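Local atomic coordinates of PlaB phospholipase (Legionella pneumophila, PDB entry 6ZTI), a protein that acts as a phospholipase of the alpha/beta hydrolase type, its activity controlled by NAD(H)-mediated assembly into tetramers. Residues Val18-Gly23 and Gly53-Gly58; Gln92-Ile97 and Cys121-Leu126; Lys234-Gly239 and Glu456-Arg461; Gln426-Tyr431 and Arg462-Val467. One frame throughout, in Å; residues are numbered along the deposited sequence. Where two conformers were deposited one is given.

Contact 1 of 4, residues Val18-Gly23 and Gly53-Gly58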
loop_
_atom_site.group_PDB
_atom_site.type_symbol
_atom_site.label_atom_id
_atom_site.label_comp_id
_atom_site.label_asym_id
_atom_site.label_seq_id
_atom_site.Cartn_x
_atom_site.Cartn_y
_atom_site.Cartn_z
ATOM N N VAL B 18 -3.833 -23.854 -41.007
ATOM C CA VAL B 18 -2.932 -23.734 -39.864
ATOM C C VAL B 18 -2.861 -22.267 -39.482
ATOM O O VAL B 18 -2.720 -21.404 -40.353
ATOM C CB VAL B 18 -1.528 -24.290 -40.165
ATOM C CG1 VAL B 18 -0.593 -24.074 -38.958
ATOM C CG2 VAL B 18 -1.608 -25.753 -40.491
ATOM N N ILE B 19 -2.985 -21.987 -38.187
ATOM C CA ILE B 19 -2.851 -20.643 -37.644
ATOM C C ILE B 19 -1.795 -20.689 -36.547
ATOM O O ILE B 19 -1.941 -21.439 -35.573
ATOM C CB ILE B 19 -4.179 -20.104 -37.083
ATOM C CG1 ILE B 19 -5.267 -20.104 -38.160
ATOM C CG2 ILE B 19 -3.987 -18.700 -36.541
ATOM C CD1 ILE B 19 -6.646 -19.763 -37.620
ATOM N N PHE B 20 -0.745 -19.889 -36.697
ATOM C CA PHE B 20 0.280 -19.747 -35.673
ATOM C C PHE B 20 -0.116 -18.670 -34.672
ATOM O O PHE B 20 -0.707 -17.653 -35.044
ATOM C CB PHE B 20 1.622 -19.402 -36.317
ATOM C CG PHE B 20 2.257 -20.557 -37.041
ATOM C CD1 PHE B 20 1.925 -20.827 -38.361
ATOM C CD2 PHE B 20 3.169 -21.387 -36.395
ATOM C CE1 PHE B 20 2.493 -21.892 -39.026
ATOM C CE2 PHE B 20 3.737 -22.453 -37.056
ATOM C CZ PHE B 20 3.401 -22.709 -38.377
ATOM N N VAL B 21 0.216 -18.893 -33.396
ATOM C CA VAL B 21 -0.140 -17.968 -32.320
ATOM C C VAL B 21 1.026 -17.867 -31.343
ATOM O O VAL B 21 1.445 -18.876 -30.767
ATOM C CB VAL B 21 -1.416 -18.409 -31.579
ATOM C CG1 VAL B 21 -1.806 -17.390 -30.519
ATOM C CG2 VAL B 21 -2.541 -18.608 -32.543
ATOM N N HIS B 22 1.515 -16.648 -31.113
ATOM C CA HIS B 22 2.791 -16.453 -30.443
ATOM C C HIS B 22 2.615 -16.273 -28.929
ATOM O O HIS B 22 1.532 -16.476 -28.371
ATOM C CB HIS B 22 3.526 -15.274 -31.078
ATOM C CG HIS B 22 2.768 -13.983 -31.035
ATOM N ND1 HIS B 22 2.674 -13.211 -29.895
ATOM C CD2 HIS B 22 2.086 -13.318 -32.000
ATOM C CE1 HIS B 22 1.960 -12.131 -30.156
ATOM N NE2 HIS B 22 1.593 -12.168 -31.427
ATOM N N GLY B 23 3.694 -15.879 -28.251
ATOM C CA GLY B 23 3.710 -15.724 -26.816
ATOM C C GLY B 23 3.753 -14.266 -26.405
ATOM O O GLY B 23 3.549 -13.368 -27.219
ATOM N N GLY B 53 -1.719 -20.734 -49.292
ATOM C CA GLY B 53 -2.459 -19.633 -48.725
ATOM C C GLY B 53 -3.322 -19.981 -47.534
ATOM O O GLY B 53 -4.057 -19.110 -47.055
ATOM N N ASN B 54 -3.261 -21.218 -47.034
ATOM C CA ASN B 54 -4.039 -21.616 -45.865
ATOM C C ASN B 54 -3.180 -21.784 -44.614
ATOM O O ASN B 54 -3.602 -22.444 -43.658
ATOM C CB ASN B 54 -4.819 -22.896 -46.156
ATOM C CG ASN B 54 -6.203 -22.610 -46.717
ATOM O OD1 ASN B 54 -6.701 -21.483 -46.639
ATOM N ND2 ASN B 54 -6.832 -23.629 -47.275
ATOM N N ILE B 55 -1.993 -21.186 -44.593
ATOM C CA ILE B 55 -1.187 -21.067 -43.383
ATOM C C ILE B 55 -1.186 -19.600 -42.980
ATOM O O ILE B 55 -0.835 -18.728 -43.786
ATOM C CB ILE B 55 0.244 -21.588 -43.594
ATOM C CG1 ILE B 55 0.200 -23.068 -43.992
ATOM C CG2 ILE B 55 1.076 -21.374 -42.328
ATOM C CD1 ILE B 55 1.547 -23.640 -44.412
ATOM N N TYR B 56 -1.582 -19.332 -41.735
ATOM C CA TYR B 56 -1.786 -17.983 -41.238
ATOM C C TYR B 56 -0.879 -17.695 -40.053
ATOM O O TYR B 56 -0.692 -18.538 -39.170
ATOM C CB TYR B 56 -3.237 -17.767 -40.820
ATOM C CG TYR B 56 -4.175 -17.647 -41.989
ATOM C CD1 TYR B 56 -4.638 -18.775 -42.648
ATOM C CD2 TYR B 56 -4.590 -16.404 -42.449
ATOM C CE1 TYR B 56 -5.498 -18.664 -43.742
ATOM C CE2 TYR B 56 -5.452 -16.290 -43.539
ATOM C CZ TYR B 56 -5.899 -17.423 -44.172
ATOM O OH TYR B 56 -6.745 -17.321 -45.254
ATOM N N LEU B 57 -0.334 -16.491 -40.038
ATOM C CA LEU B 57 0.418 -15.993 -38.904
ATOM C C LEU B 57 -0.515 -15.146 -38.046
ATOM O O LEU B 57 -1.092 -14.165 -38.528
ATOM C CB LEU B 57 1.631 -15.195 -39.375
ATOM C CG LEU B 57 2.597 -15.917 -40.303
ATOM C CD1 LEU B 57 3.843 -15.052 -40.496
ATOM C CD2 LEU B 57 2.963 -17.295 -39.772
ATOM N N GLY B 58 -0.695 -15.555 -36.789
ATOM C CA GLY B 58 -1.395 -14.720 -35.837
ATOM C C GLY B 58 -0.473 -13.656 -35.274
ATOM O O GLY B 58 0.733 -13.856 -35.141
#
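Phe20 and Ile55 lie side by side on one face of the parallel sheet of the alpha/beta hydrolase domain, where strands 16-21 and 55-60 are joined through helix 35-44 as a beta-alpha-beta unit. Ile55 CG2 reaches the edge of the Phe20 ring, 3.6 Å from CE1. It stands there because it is the branch anti to the backbone N, while CG1 (chi1 -60°), beside that nitrogen, is left to one side of Phe20. Leu57, two residues further on, brings CD2 to Phe20 CD1 at 3.9 Å, its side chain slanting across the phenylalanine. Leu35, Pro36 and Leu39 of helix 35-44 close over Phe20. On the reverse face, Ile19 CG1 packs against Tyr56 CB at 4.1 Å, and the phenol of Tyr56 leads away to bond Lys87 through its OH.

Between the faces the two backbones are zipped by four hydrogen bonds. The straightest runs from Phe20 N to Tyr56 O (2.8 Å, 172°); the last, from Gly58 N to Phe20 O, is bent to 135°. Leu57 and Gly58 also pair antiparallel with a strand of a second subunit, so the sheet continues across that interface. At the polar end the His22 ring turns its edge to Gly58, CD2 lying 3.5 Å from Gly58 O, while His22 ND1 donates in the ring plane to a lone pair of Gly23 O at 2.8 Å.

Contact 2 of 4, residues Gln92-Ile97 and Cys121-Leu126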
loop_
_atom_site.group_PDB
_atom_site.type_symbol
_atom_site.label_atom_id
_atom_site.label_comp_id
_atom_site.label_asym_id
_atom_site.label_seq_id
_atom_site.Cartn_x
_atom_site.Cartn_y
_atom_site.Cartn_z
ATOM N N GLN B 92 -13.981 -26.198 -43.976
ATOM C CA GLN B 92 -12.595 -26.263 -43.547
ATOM C C GLN B 92 -12.477 -26.034 -42.044
ATOM O O GLN B 92 -13.257 -25.300 -41.435
ATOM C CB GLN B 92 -11.755 -25.233 -44.298
ATOM C CG GLN B 92 -11.855 -25.337 -45.808
ATOM C CD GLN B 92 -10.594 -24.872 -46.488
ATOM O OE1 GLN B 92 -9.532 -25.473 -46.319
ATOM N NE2 GLN B 92 -10.694 -23.789 -47.252
ATOM N N ARG B 93 -11.484 -26.686 -41.449
ATOM C CA ARG B 93 -11.177 -26.545 -40.034
ATOM C C ARG B 93 -9.707 -26.182 -39.898
ATOM O O ARG B 93 -8.912 -26.385 -40.822
ATOM C CB ARG B 93 -11.485 -27.831 -39.246
ATOM C CG ARG B 93 -12.974 -28.159 -39.130
ATOM C CD ARG B 93 -13.416 -28.368 -37.673
ATOM N NE ARG B 93 -13.004 -29.659 -37.121
ATOM C CZ ARG B 93 -13.174 -30.024 -35.848
ATOM N NH1 ARG B 93 -13.747 -29.200 -34.985
ATOM N NH2 ARG B 93 -12.769 -31.217 -35.431
ATOM N N PHE B 94 -9.341 -25.634 -38.737
ATOM C CA PHE B 94 -7.976 -25.168 -38.566
ATOM C C PHE B 94 -7.285 -25.805 -37.371
ATOM O O PHE B 94 -7.910 -26.212 -36.388
ATOM C CB PHE B 94 -7.900 -23.618 -38.477
ATOM C CG PHE B 94 -8.677 -22.990 -37.350
ATOM C CD1 PHE B 94 -8.127 -22.875 -36.088
ATOM C CD2 PHE B 94 -9.910 -22.403 -37.590
ATOM C CE1 PHE B 94 -8.815 -22.253 -35.073
ATOM C CE2 PHE B 94 -10.602 -21.781 -36.576
ATOM C CZ PHE B 94 -10.050 -21.708 -35.311
ATOM N N ALA B 95 -5.974 -25.935 -37.516
ATOM C CA ALA B 95 -5.077 -26.291 -36.435
ATOM C C ALA B 95 -4.377 -25.030 -35.950
ATOM O O ALA B 95 -3.925 -24.217 -36.764
ATOM C CB ALA B 95 -4.057 -27.327 -36.908
ATOM N N CYS B 96 -4.320 -24.857 -34.629
ATOM C CA CYS B 96 -3.561 -23.783 -34.003
ATOM C C CYS B 96 -2.249 -24.350 -33.499
ATOM O O CYS B 96 -2.238 -25.359 -32.791
ATOM C CB CYS B 96 -4.310 -23.142 -32.831
ATOM S SG CYS B 96 -5.543 -21.956 -33.331
ATOM N N ILE B 97 -1.154 -23.719 -33.887
ATOM C CA ILE B 97 0.153 -23.991 -33.320
ATOM C C ILE B 97 0.500 -22.773 -32.479
ATOM O O ILE B 97 0.671 -21.670 -33.011
ATOM C CB ILE B 97 1.202 -24.255 -34.406
ATOM C CG1 ILE B 97 0.802 -25.476 -35.250
ATOM C CG2 ILE B 97 2.555 -24.449 -33.781
ATOM C CD1 ILE B 97 1.585 -25.603 -36.551
ATOM N N CYS B 121 -16.794 -26.539 -32.604
ATOM C CA CYS B 121 -15.620 -25.688 -32.661
ATOM C C CYS B 121 -14.895 -25.884 -33.989
ATOM O O CYS B 121 -14.640 -27.028 -34.382
ATOM C CB CYS B 121 -14.693 -26.026 -31.495
ATOM S SG CYS B 121 -13.235 -25.001 -31.377
ATOM N N PRO B 122 -14.534 -24.810 -34.699
ATOM C CA PRO B 122 -13.857 -24.977 -35.995
ATOM C C PRO B 122 -12.408 -25.423 -35.883
ATOM O O PRO B 122 -11.750 -25.633 -36.908
ATOM C CB PRO B 122 -13.955 -23.579 -36.611
ATOM C CG PRO B 122 -13.952 -22.668 -35.430
ATOM C CD PRO B 122 -14.700 -23.388 -34.347
ATOM N N LEU B 123 -11.893 -25.583 -34.677
ATOM C CA LEU B 123 -10.521 -26.012 -34.469
ATOM C C LEU B 123 -10.487 -27.534 -34.454
ATOM O O LEU B 123 -11.314 -28.170 -33.799
ATOM C CB LEU B 123 -9.989 -25.414 -33.161
ATOM C CG LEU B 123 -8.599 -25.783 -32.653
ATOM C CD1 LEU B 123 -7.983 -24.612 -31.889
ATOM C CD2 LEU B 123 -8.670 -27.013 -31.745
ATOM N N SER B 124 -9.553 -28.112 -35.216
ATOM C CA SER B 124 -9.376 -29.557 -35.285
ATOM C C SER B 124 -8.164 -30.048 -34.508
ATOM O O SER B 124 -8.177 -31.185 -34.027
ATOM C CB SER B 124 -9.227 -30.007 -36.740
ATOM O OG SER B 124 -7.985 -29.570 -37.277
ATOM N N HIS B 125 -7.113 -29.227 -34.399
ATOM C CA HIS B 125 -5.890 -29.576 -33.693
ATOM C C HIS B 125 -5.421 -28.374 -32.890
ATOM O O HIS B 125 -5.449 -27.239 -33.378
ATOM C CB HIS B 125 -4.758 -30.000 -34.650
ATOM C CG HIS B 125 -5.064 -31.219 -35.473
ATOM N ND1 HIS B 125 -6.011 -31.227 -36.473
ATOM C CD2 HIS B 125 -4.523 -32.460 -35.460
ATOM C CE1 HIS B 125 -6.052 -32.424 -37.032
ATOM N NE2 HIS B 125 -5.156 -33.190 -36.437
ATOM N N LEU B 126 -4.994 -28.632 -31.663
ATOM C CA LEU B 126 -4.385 -27.623 -30.800
ATOM C C LEU B 126 -3.022 -28.157 -30.392
ATOM O O LEU B 126 -2.929 -29.133 -29.640
ATOM C CB LEU B 126 -5.255 -27.317 -29.585
ATOM C CG LEU B 126 -4.634 -26.362 -28.558
ATOM C CD1 LEU B 126 -4.159 -25.079 -29.231
ATOM C CD2 LEU B 126 -5.616 -26.044 -27.446
HETATM O O HOH W 1 -7.810 -29.105 -40.081
#
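Phe94 pairs with Leu123 and Cys96 with Leu126 in parallel strands inclined by 20°, joined by bonds such as Phe94 N to Pro122 O (3.0 Å) and Cys96 N to His125 O (2.9 Å); between the pairs the second strand carries one extra residue, a bulge-like irregularity at Ser124-His125 that leaves the buried His125 N without a partner. Phe94 CG sits between its backbone N and carbonyl carbon (chi1 59°), which brings the ring over Pro122 and Leu123. Leu123 CA lies over one ring face, 4.3 Å from the centroid, in a CH-pi contact, and Pro122 CG, side by side with the ring, touches CE2 (3.7 Å). Farther along, Leu123 CD1 meets Cys96 SG at 3.9 Å. On the opposite face of the sheet, Ala95 CB abuts His125 CB at 3.6 Å. Ser124 OG and His125 ND1 share a hydrogen bond of 2.7 Å at the edge of the imidazole, and His125 NE2 bonds Val297 O. Arg93 CB lies 3.2 Å from Pro122 O, and a water bridges Ser124 OG and, weakly, Arg93 O. Helix 102-114 carries the chain from strand 93-99 to strand 123-129, the beta-alpha-beta crossover from which the central parallel sheet of alpha/beta hydrolases is built.

Contact 3 of 4, residues Lys234-Gly239 and Glu456-Arg461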
loop_
_atom_site.group_PDB
_atom_site.type_symbol
_atom_site.label_atom_id
_atom_site.label_comp_id
_atom_site.label_asym_id
_atom_site.label_seq_id
_atom_site.Cartn_x
_atom_site.Cartn_y
_atom_site.Cartn_z
ATOM N N LYS B 234 -9.990 -31.678 -3.845
ATOM C CA LYS B 234 -10.774 -30.891 -2.906
ATOM C C LYS B 234 -10.751 -31.579 -1.547
ATOM O O LYS B 234 -11.141 -32.748 -1.429
ATOM C CB LYS B 234 -12.214 -30.732 -3.382
ATOM C CG LYS B 234 -12.394 -29.919 -4.638
ATOM C CD LYS B 234 -13.886 -29.788 -4.950
ATOM C CE LYS B 234 -14.145 -29.078 -6.270
ATOM N NZ LYS B 234 -13.755 -27.640 -6.225
ATOM N N LEU B 235 -10.300 -30.845 -0.532
ATOM C CA LEU B 235 -10.271 -31.292 0.859
ATOM C C LEU B 235 -11.180 -30.374 1.658
ATOM O O LEU B 235 -10.868 -29.190 1.837
ATOM C CB LEU B 235 -8.862 -31.256 1.441
ATOM C CG LEU B 235 -7.763 -31.959 0.654
ATOM C CD1 LEU B 235 -6.430 -31.762 1.369
ATOM C CD2 LEU B 235 -8.095 -33.433 0.481
ATOM N N HIS B 236 -12.280 -30.930 2.161
ATOM C CA HIS B 236 -13.302 -30.171 2.863
ATOM C C HIS B 236 -13.377 -30.649 4.297
ATOM O O HIS B 236 -13.521 -31.849 4.553
ATOM C CB HIS B 236 -14.660 -30.313 2.180
ATOM C CG HIS B 236 -14.765 -29.541 0.904
ATOM N ND1 HIS B 236 -15.959 -29.357 0.239
ATOM C CD2 HIS B 236 -13.821 -28.901 0.171
ATOM C CE1 HIS B 236 -15.744 -28.636 -0.848
ATOM N NE2 HIS B 236 -14.456 -28.344 -0.910
ATOM N N GLN B 237 -13.294 -29.699 5.219
ATOM C CA GLN B 237 -13.263 -29.996 6.637
ATOM C C GLN B 237 -14.677 -30.207 7.145
ATOM O O GLN B 237 -15.595 -29.449 6.816
ATOM C CB GLN B 237 -12.598 -28.856 7.403
ATOM C CG GLN B 237 -12.394 -29.113 8.882
ATOM C CD GLN B 237 -11.596 -28.005 9.534
ATOM O OE1 GLN B 237 -11.978 -26.833 9.481
ATOM N NE2 GLN B 237 -10.479 -28.365 10.140
ATOM N N GLU B 238 -14.844 -31.242 7.950
ATOM C CA GLU B 238 -16.108 -31.546 8.597
ATOM C C GLU B 238 -15.847 -31.751 10.081
ATOM O O GLU B 238 -14.705 -31.946 10.506
ATOM C CB GLU B 238 -16.752 -32.793 7.982
ATOM C CG GLU B 238 -18.245 -32.657 7.733
ATOM C CD GLU B 238 -18.562 -31.699 6.607
ATOM O OE1 GLU B 238 -19.357 -30.768 6.837
ATOM O OE2 GLU B 238 -18.010 -31.873 5.497
ATOM N N GLY B 239 -16.917 -31.680 10.872
ATOM C CA GLY B 239 -16.827 -31.945 12.294
ATOM C C GLY B 239 -17.497 -30.909 13.175
ATOM O O GLY B 239 -17.339 -29.700 12.969
ATOM N N GLU B 456 -7.592 -27.561 -3.413
ATOM C CA GLU B 456 -8.509 -26.618 -2.788
ATOM C C GLU B 456 -8.834 -27.127 -1.391
ATOM O O GLU B 456 -9.423 -28.199 -1.243
ATOM C CB GLU B 456 -9.784 -26.453 -3.612
ATOM C CG GLU B 456 -10.766 -25.476 -2.999
ATOM C CD GLU B 456 -12.022 -25.313 -3.831
ATOM O OE1 GLU B 456 -11.986 -24.561 -4.824
ATOM O OE2 GLU B 456 -13.042 -25.949 -3.494
ATOM N N ILE B 457 -8.459 -26.366 -0.371
ATOM C CA ILE B 457 -8.732 -26.742 1.014
ATOM C C ILE B 457 -9.781 -25.782 1.565
ATOM O O ILE B 457 -9.554 -24.565 1.615
ATOM C CB ILE B 457 -7.454 -26.737 1.865
ATOM C CG1 ILE B 457 -6.430 -27.740 1.309
ATOM C CG2 ILE B 457 -7.804 -27.064 3.315
ATOM C CD1 ILE B 457 -5.048 -27.459 1.698
ATOM N N MET B 458 -10.935 -26.320 1.954
ATOM C CA MET B 458 -12.019 -25.536 2.538
ATOM C C MET B 458 -12.145 -25.874 4.022
ATOM O O MET B 458 -12.518 -26.999 4.379
ATOM C CB MET B 458 -13.341 -25.805 1.822
ATOM C CG MET B 458 -14.483 -24.915 2.329
ATOM S SD MET B 458 -16.128 -25.478 1.882
ATOM C CE MET B 458 -16.255 -24.858 0.211
ATOM N N LEU B 459 -11.871 -24.891 4.880
ATOM C CA LEU B 459 -12.016 -25.030 6.324
ATOM C C LEU B 459 -13.385 -24.550 6.784
ATOM O O LEU B 459 -14.019 -23.713 6.138
ATOM C CB LEU B 459 -10.933 -24.227 7.049
ATOM C CG LEU B 459 -9.471 -24.519 6.705
ATOM C CD1 LEU B 459 -8.560 -23.771 7.629
ATOM C CD2 LEU B 459 -9.192 -26.003 6.793
ATOM N N GLN B 460 -13.832 -25.087 7.919
ATOM C CA GLN B 460 -15.079 -24.652 8.532
ATOM C C GLN B 460 -14.810 -23.415 9.381
ATOM O O GLN B 460 -13.898 -23.409 10.214
ATOM C CB GLN B 460 -15.679 -25.750 9.407
ATOM C CG GLN B 460 -16.330 -26.892 8.652
ATOM C CD GLN B 460 -16.930 -27.921 9.584
ATOM O OE1 GLN B 460 -16.367 -28.222 10.640
ATOM N NE2 GLN B 460 -18.082 -28.462 9.207
ATOM N N ARG B 461 -15.590 -22.369 9.157
ATOM C CA ARG B 461 -15.507 -21.171 9.981
ATOM C C ARG B 461 -16.317 -21.424 11.249
ATOM O O ARG B 461 -17.534 -21.630 11.194
ATOM C CB ARG B 461 -16.007 -19.962 9.207
ATOM C CG ARG B 461 -15.827 -18.638 9.942
ATOM C CD ARG B 461 -16.237 -17.485 9.062
ATOM N NE ARG B 461 -16.218 -16.205 9.762
ATOM C CZ ARG B 461 -15.129 -15.461 9.936
ATOM N NH1 ARG B 461 -13.949 -15.863 9.487
ATOM N NH2 ARG B 461 -15.218 -14.305 10.571
HETATM O O HOH W 2 -12.372 -25.170 11.398
#
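Leu235 and Ile457 form the close-packed apolar side of this parallel strand pair, lying side by side with CD1 of Leu235 4.0 Å from CG1 of Ile457. Next to them, buried Gln237 stretches out fully (chi1 -175°, chi2 174°) and extends the pairing with its amide: Gln460 N donates to a lone pair of Gln237 OE1 at 3.0 Å. A water also donates to that oxygen and to Gln460 O, while Gln237 NE2 is held by Arg432 O and Ser244 OG. The opposite face is more polar and, at Lys234, His236 and Met458, partly open to solvent. There Met458 SD sits centrally over the His236 ring, 4.2 Å from its centroid, and Glu456 OE2 lies at the ring edge. Lys234 NZ forms a salt bridge with Glu456 OE2 (3.3 Å), weak as a hydrogen bond; the other carboxylate oxygen is paired with Arg346. The loose end is at exposed Glu238. Strand 452-463 runs between 231-238 and 340-349, parallel to both, and also pairs antiparallel with 429-439; Phe415 and Val417 of strand 412-419 pack against the Leu235 and Ile457 side.

Contact 4 of 4, residues Gln426-Tyr431 and Arg462-Val467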
loop_
_atom_site.group_PDB
_atom_site.type_symbol
_atom_site.label_atom_id
_atom_site.label_comp_id
_atom_site.label_asym_id
_atom_site.label_seq_id
_atom_site.Cartn_x
_atom_site.Cartn_y
_atom_site.Cartn_z
ATOM N N GLN B 426 -8.402 -16.559 21.063
ATOM C CA GLN B 426 -7.794 -15.566 20.187
ATOM C C GLN B 426 -8.841 -14.700 19.496
ATOM O O GLN B 426 -8.668 -13.480 19.385
ATOM C CB GLN B 426 -6.924 -16.267 19.140
ATOM C CG GLN B 426 -5.853 -17.153 19.746
ATOM C CD GLN B 426 -5.068 -17.906 18.703
ATOM O OE1 GLN B 426 -5.249 -17.702 17.498
ATOM N NE2 GLN B 426 -4.185 -18.789 19.157
ATOM N N ALA B 427 -9.920 -15.316 19.025
ATOM C CA ALA B 427 -11.012 -14.598 18.385
ATOM C C ALA B 427 -12.272 -15.442 18.503
ATOM O O ALA B 427 -12.208 -16.663 18.661
ATOM C CB ALA B 427 -10.705 -14.305 16.915
ATOM N N LEU B 428 -13.422 -14.773 18.415
ATOM C CA LEU B 428 -14.698 -15.466 18.496
ATOM C C LEU B 428 -15.071 -16.162 17.191
ATOM O O LEU B 428 -15.960 -17.019 17.196
ATOM C CB LEU B 428 -15.785 -14.470 18.915
ATOM C CG LEU B 428 -15.613 -14.002 20.362
ATOM C CD1 LEU B 428 -16.547 -12.861 20.678
ATOM C CD2 LEU B 428 -15.840 -15.152 21.350
ATOM N N ALA B 429 -14.423 -15.804 16.083
ATOM C CA ALA B 429 -14.498 -16.536 14.823
ATOM C C ALA B 429 -13.107 -17.092 14.537
ATOM O O ALA B 429 -12.133 -16.334 14.489
ATOM C CB ALA B 429 -14.973 -15.626 13.688
ATOM N N TYR B 430 -13.004 -18.408 14.359
ATOM C CA TYR B 430 -11.698 -19.052 14.294
ATOM C C TYR B 430 -11.810 -20.345 13.491
ATOM O O TYR B 430 -12.902 -20.770 13.104
ATOM C CB TYR B 430 -11.152 -19.331 15.697
ATOM C CG TYR B 430 -12.021 -20.278 16.458
ATOM C CD1 TYR B 430 -13.186 -19.837 17.064
ATOM C CD2 TYR B 430 -11.703 -21.620 16.544
ATOM C CE1 TYR B 430 -14.007 -20.708 17.752
ATOM C CE2 TYR B 430 -12.519 -22.501 17.232
ATOM C CZ TYR B 430 -13.666 -22.038 17.833
ATOM O OH TYR B 430 -14.478 -22.920 18.518
ATOM N N TYR B 431 -10.666 -20.990 13.285
ATOM C CA TYR B 431 -10.547 -22.166 12.435
ATOM C C TYR B 431 -9.806 -23.268 13.170
ATOM O O TYR B 431 -8.831 -23.009 13.879
ATOM C CB TYR B 431 -9.795 -21.842 11.129
ATOM C CG TYR B 431 -10.479 -20.809 10.291
ATOM C CD1 TYR B 431 -11.504 -21.160 9.427
ATOM C CD2 TYR B 431 -10.115 -19.481 10.372
ATOM C CE1 TYR B 431 -12.157 -20.209 8.666
ATOM C CE2 TYR B 431 -10.755 -18.532 9.626
ATOM C CZ TYR B 431 -11.777 -18.897 8.774
ATOM O OH TYR B 431 -12.406 -17.931 8.022
ATOM N N ARG B 462 -15.636 -21.476 12.384
ATOM C CA ARG B 462 -16.283 -21.731 13.661
ATOM C C ARG B 462 -16.589 -20.394 14.319
ATOM O O ARG B 462 -15.713 -19.533 14.408
ATOM C CB ARG B 462 -15.376 -22.576 14.550
ATOM C CG ARG B 462 -14.919 -23.884 13.894
ATOM C CD ARG B 462 -13.947 -24.635 14.779
ATOM N NE ARG B 462 -14.549 -25.035 16.050
ATOM C CZ ARG B 462 -15.170 -26.193 16.257
ATOM N NH1 ARG B 462 -15.286 -27.084 15.277
ATOM N NH2 ARG B 462 -15.679 -26.460 17.450
ATOM N N VAL B 463 -17.824 -20.223 14.780
ATOM C CA VAL B 463 -18.262 -18.987 15.423
ATOM C C VAL B 463 -18.779 -19.347 16.808
ATOM O O VAL B 463 -19.714 -20.149 16.944
ATOM C CB VAL B 463 -19.339 -18.261 14.605
ATOM C CG1 VAL B 463 -19.755 -16.958 15.286
ATOM C CG2 VAL B 463 -18.838 -17.990 13.194
ATOM N N ASP B 464 -18.155 -18.774 17.832
ATOM C CA ASP B 464 -18.557 -19.039 19.202
ATOM C C ASP B 464 -19.924 -18.432 19.501
ATOM O O ASP B 464 -20.280 -17.352 19.014
ATOM C CB ASP B 464 -17.518 -18.483 20.165
ATOM C CG ASP B 464 -17.658 -19.051 21.555
ATOM O OD1 ASP B 464 -18.576 -18.624 22.296
ATOM O OD2 ASP B 464 -16.850 -19.938 21.898
ATOM N N ARG B 465 -20.690 -19.131 20.338
ATOM C CA ARG B 465 -22.044 -18.681 20.633
ATOM C C ARG B 465 -22.073 -17.315 21.306
ATOM O O ARG B 465 -23.117 -16.661 21.296
ATOM C CB ARG B 465 -22.771 -19.712 21.499
ATOM C CG ARG B 465 -23.008 -21.002 20.749
ATOM C CD ARG B 465 -23.920 -21.968 21.459
ATOM N NE ARG B 465 -23.972 -23.238 20.734
ATOM C CZ ARG B 465 -24.994 -24.084 20.772
ATOM N NH1 ARG B 465 -26.074 -23.803 21.494
ATOM N NH2 ARG B 465 -24.936 -25.212 20.077
ATOM N N THR B 466 -20.953 -16.850 21.860
ATOM C CA THR B 466 -20.955 -15.545 22.510
ATOM C C THR B 466 -21.207 -14.410 21.528
ATOM O O THR B 466 -21.693 -13.350 21.940
ATOM C CB THR B 466 -19.634 -15.326 23.242
ATOM O OG1 THR B 466 -19.553 -16.232 24.345
ATOM C CG2 THR B 466 -19.530 -13.899 23.763
ATOM N N VAL B 467 -20.910 -14.609 20.240
ATOM C CA VAL B 467 -21.108 -13.538 19.266
ATOM C C VAL B 467 -22.519 -12.966 19.347
ATOM O O VAL B 467 -22.729 -11.780 19.064
ATOM C CB VAL B 467 -20.763 -14.053 17.852
ATOM C CG1 VAL B 467 -21.183 -13.060 16.783
ATOM C CG2 VAL B 467 -19.259 -14.331 17.759
HETATM O O HOH W 3 -16.195 -21.255 19.925
#
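Tyr430 CG lies between its backbone N and carbonyl carbon (chi1 63°), turning the ring toward Arg462, and a bend at chi3 of Arg462 (62°) carries NE to the phenol. Arg462 CB stands above one ring face in a CH-pi contact, 3.9 Å from the centroid, and CD follows the rim at CE2. The guanidinium then presents its edge to the phenol: NE points straight at Tyr430 OH, though at 3.3 Å this bond is weak. Arg462 NH1 is held by Asp240 O. A water bridges Tyr430 OH to Asp464 OD2, to which it donates.

Beneath these side chains, Tyr430 and Arg462 are a hydrogen-bonded antiparallel pair, and Asp464 N continues the pairing to Leu428 O at 2.9 Å. The strand stops here. Asp464 OD1 uses its anti lone pair to accept from Thr466 N (3.0 Å) and also accepts from Thr484 N, while Gly485 N and Ser424 OG bond OD2. Leu428 CB fills in against Val467 CG2 at 3.7 Å. Leu428 also faces a second subunit, its N bonded to Asp64 of that chain and its side chain on Ile61. The pairing is that of an antiparallel strand end in the C-terminal mixed sheet, closed by an Asx turn that leads into a 3-10 segment.

Overall arrangement
Contacts 1 and 2 belong to one parallel sheet: strands 16-21 and 93-99 are neighbours, and Ile19 N probably bonds Ala95 O between them. Both close beta-alpha-beta units with largely apolar side chains. Contacts 3 and 4 lie on the opposite side of the chain's centre, contact 3 about 41 Å from contact 2 between centres, and share strand 452-463 of the mixed sheet; Arg461 of one probably bonds Tyr431 of the other. Contact 3 is partly buried, with a charged face, and comes within about 10 Å of a bound thio-NAD at Ile457. Contact 4, though farthest from the chain's centre, is buried. Contacts 1 and 4 meet the second subunit broadly, contact 3 through Arg461, contact 2 not at all.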